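Local coordinates for bromodomain factor 2 protein (Trypanosoma cruzi, PDB 6NIM) that probably reads chromatin by binding acetylated lysine through its bromodomain, at residues L17-Q22 and D71-V76. Sequence-based numbering, arbitrary orientation.
Sequences LAFVHQ and DVQNAV
Phe19 carries the contact from the side of residues 17-22, and its ring meets Val72, Gln73 and Val76, three residues on one side of the helix formed by 71-76. With CG anti to the backbone N (chi1 167°), the benzyl group points across the interface, and this reach bridges helix segments whose axes come no closer than 11.2 Å. The CD2 side of the ring is met at its edge, near the ring plane, by CG1 of Val72, 4.2 Å from Phe19 CD2. One turn further along the partner helix, Val76 and Phe19 reach toward each other from their own helices, the valine meeting the ring obliquely; its CG2 methyl lies 3.7 Å from Phe19 CE2, the shortest separation between the segments, while its CG1 reaches Phe19 CZ at 4.1 Å. Between these valines in sequence, the Gln73 chain runs nearly perpendicular to the Phe19 side chain and offers aliphatic carbon, CG meeting the ring obliquely at 4.1 Å from Phe19 CE2. Its amide plane is turned 75° from the ring, and NE2 is engaged elsewhere, hydrogen-bonded to Ser114 O, which ties the helix to the chain beyond 92-110. Ala108 and Tyr104 of helix 92-110 touch Phe19 and Val76, and Leu113 of the following loop adds to the cover of Phe19. Val20, next along the first segment, is buried at the margin of this contact, its CG2 no nearer than 4.7 Å to Val72 CG1; its side chain packs on Ile57 and Ile61 of helix 54-62. All four touching residues are buried, and the two segments run nearly parallel, 18° apart. Such near-parallel packing of helices 13-26 and 69-86, with helix 92-110 laid against both, is characteristic of the left-handed four-helix bundle of the bromodomain fold.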
loop_
_atom_site.group_PDB
_atom_site.type_symbol
_atom_site.label_atom_id
_atom_site.label_comp_id
_atom_site.label_asym_id
_atom_site.label_seq_id
_atom_site.Cartn_x
_atom_site.Cartn_y
_atom_site.Cartn_z
ATOM N N LEU A 17 -16.645 10.851 -3.025
ATOM C CA LEU A 17 -16.382 12.082 -3.789
ATOM C C LEU A 17 -16.151 13.243 -2.820
ATOM O O LEU A 17 -15.261 14.064 -3.105
ATOM C CB LEU A 17 -17.538 12.364 -4.761
ATOM C CG LEU A 17 -17.553 11.397 -5.938
ATOM C CD1 LEU A 17 -18.884 11.460 -6.687
ATOM C CD2 LEU A 17 -16.378 11.678 -6.879
ATOM N N ALA A 18 -16.911 13.301 -1.718
ATOM C CA ALA A 18 -16.765 14.391 -0.721
ATOM C C ALA A 18 -15.348 14.307 -0.156
ATOM O O ALA A 18 -14.672 15.349 0.020
ATOM C CB ALA A 18 -17.802 14.261 0.367
ATOM N N PHE A 19 -14.909 13.079 0.118
ATOM C CA PHE A 19 -13.559 12.787 0.665
ATOM C C PHE A 19 -12.481 13.293 -0.295
ATOM O O PHE A 19 -11.596 14.055 0.116
ATOM C CB PHE A 19 -13.483 11.281 0.924
ATOM C CG PHE A 19 -12.129 10.682 1.186
ATOM C CD1 PHE A 19 -11.284 11.201 2.162
ATOM C CD2 PHE A 19 -11.745 9.525 0.530
ATOM C CE1 PHE A 19 -10.070 10.587 2.437
ATOM C CE2 PHE A 19 -10.518 8.930 0.800
ATOM C CZ PHE A 19 -9.704 9.438 1.789
ATOM N N VAL A 20 -12.605 12.982 -1.579
ATOM C CA VAL A 20 -11.646 13.423 -2.624
ATOM C C VAL A 20 -11.661 14.953 -2.683
ATOM O O VAL A 20 -10.612 15.537 -2.783
ATOM C CB VAL A 20 -11.969 12.766 -3.976
ATOM C CG1 VAL A 20 -11.232 13.427 -5.123
ATOM C CG2 VAL A 20 -11.671 11.283 -3.874
ATOM N N HIS A 21 -12.832 15.573 -2.642
ATOM C CA HIS A 21 -12.968 17.047 -2.724
ATOM C C HIS A 21 -12.294 17.719 -1.515
ATOM O O HIS A 21 -11.657 18.778 -1.690
ATOM C CB HIS A 21 -14.443 17.466 -2.874
ATOM C CG HIS A 21 -14.567 18.940 -3.030
ATOM N ND1 HIS A 21 -15.072 19.740 -2.031
ATOM C CD2 HIS A 21 -14.152 19.754 -4.022
ATOM C CE1 HIS A 21 -15.031 21.000 -2.432
ATOM N NE2 HIS A 21 -14.430 21.029 -3.647
ATOM N N GLN A 22 -12.418 17.154 -0.317
ATOM C CA GLN A 22 -11.812 17.772 0.890
ATOM C C GLN A 22 -10.295 17.737 0.712
ATOM O O GLN A 22 -9.646 18.728 1.041
ATOM C CB GLN A 22 -12.192 17.033 2.174
ATOM C CG GLN A 22 -13.636 17.213 2.622
ATOM C CD GLN A 22 -13.987 18.625 3.034
ATOM O OE1 GLN A 22 -13.301 19.245 3.839
ATOM N NE2 GLN A 22 -15.106 19.136 2.534
ATOM N N ASP A 71 -11.276 0.568 -1.082
ATOM C CA ASP A 71 -10.488 0.674 -2.335
ATOM C C ASP A 71 -10.176 2.144 -2.630
ATOM O O ASP A 71 -9.056 2.430 -3.119
ATOM C CB ASP A 71 -11.221 0.075 -3.526
ATOM C CG ASP A 71 -11.395 -1.435 -3.438
ATOM O OD1 ASP A 71 -10.573 -2.080 -2.763
ATOM O OD2 ASP A 71 -12.357 -1.941 -4.057
ATOM N N VAL A 72 -11.124 3.043 -2.357
ATOM C CA VAL A 72 -10.900 4.498 -2.596
ATOM C C VAL A 72 -9.853 5.007 -1.598
ATOM O O VAL A 72 -8.916 5.719 -1.999
ATOM C CB VAL A 72 -12.222 5.280 -2.511
ATOM C CG1 VAL A 72 -11.974 6.766 -2.583
ATOM C CG2 VAL A 72 -13.155 4.825 -3.624
ATOM N N GLN A 73 -9.975 4.604 -0.335
ATOM C CA GLN A 73 -8.996 5.011 0.705
ATOM C C GLN A 73 -7.603 4.489 0.350
ATOM O O GLN A 73 -6.650 5.241 0.501
ATOM C CB GLN A 73 -9.432 4.535 2.084
ATOM C CG GLN A 73 -10.677 5.255 2.533
ATOM C CD GLN A 73 -11.199 4.720 3.829
ATOM O OE1 GLN A 73 -10.427 4.403 4.736
ATOM N NE2 GLN A 73 -12.519 4.697 3.924
ATOM N N ASN A 74 -7.509 3.261 -0.150
ATOM C CA ASN A 74 -6.226 2.621 -0.542
ATOM C C ASN A 74 -5.632 3.368 -1.745
ATOM O O ASN A 74 -4.410 3.491 -1.803
ATOM C CB ASN A 74 -6.447 1.116 -0.736
ATOM C CG ASN A 74 -6.705 0.429 0.595
ATOM O OD1 ASN A 74 -6.428 0.978 1.673
ATOM N ND2 ASN A 74 -7.239 -0.776 0.553
ATOM N N ALA A 75 -6.452 3.863 -2.677
ATOM C CA ALA A 75 -6.003 4.645 -3.851
ATOM C C ALA A 75 -5.419 5.972 -3.369
ATOM O O ALA A 75 -4.338 6.370 -3.811
ATOM C CB ALA A 75 -7.134 4.862 -4.828
ATOM N N VAL A 76 -6.087 6.609 -2.421
ATOM C CA VAL A 76 -5.556 7.861 -1.827
ATOM C C VAL A 76 -4.242 7.548 -1.096
ATOM O O VAL A 76 -3.244 8.301 -1.246
ATOM C CB VAL A 76 -6.600 8.473 -0.880
ATOM C CG1 VAL A 76 -5.994 9.554 -0.006
ATOM C CG2 VAL A 76 -7.787 9.002 -1.658
#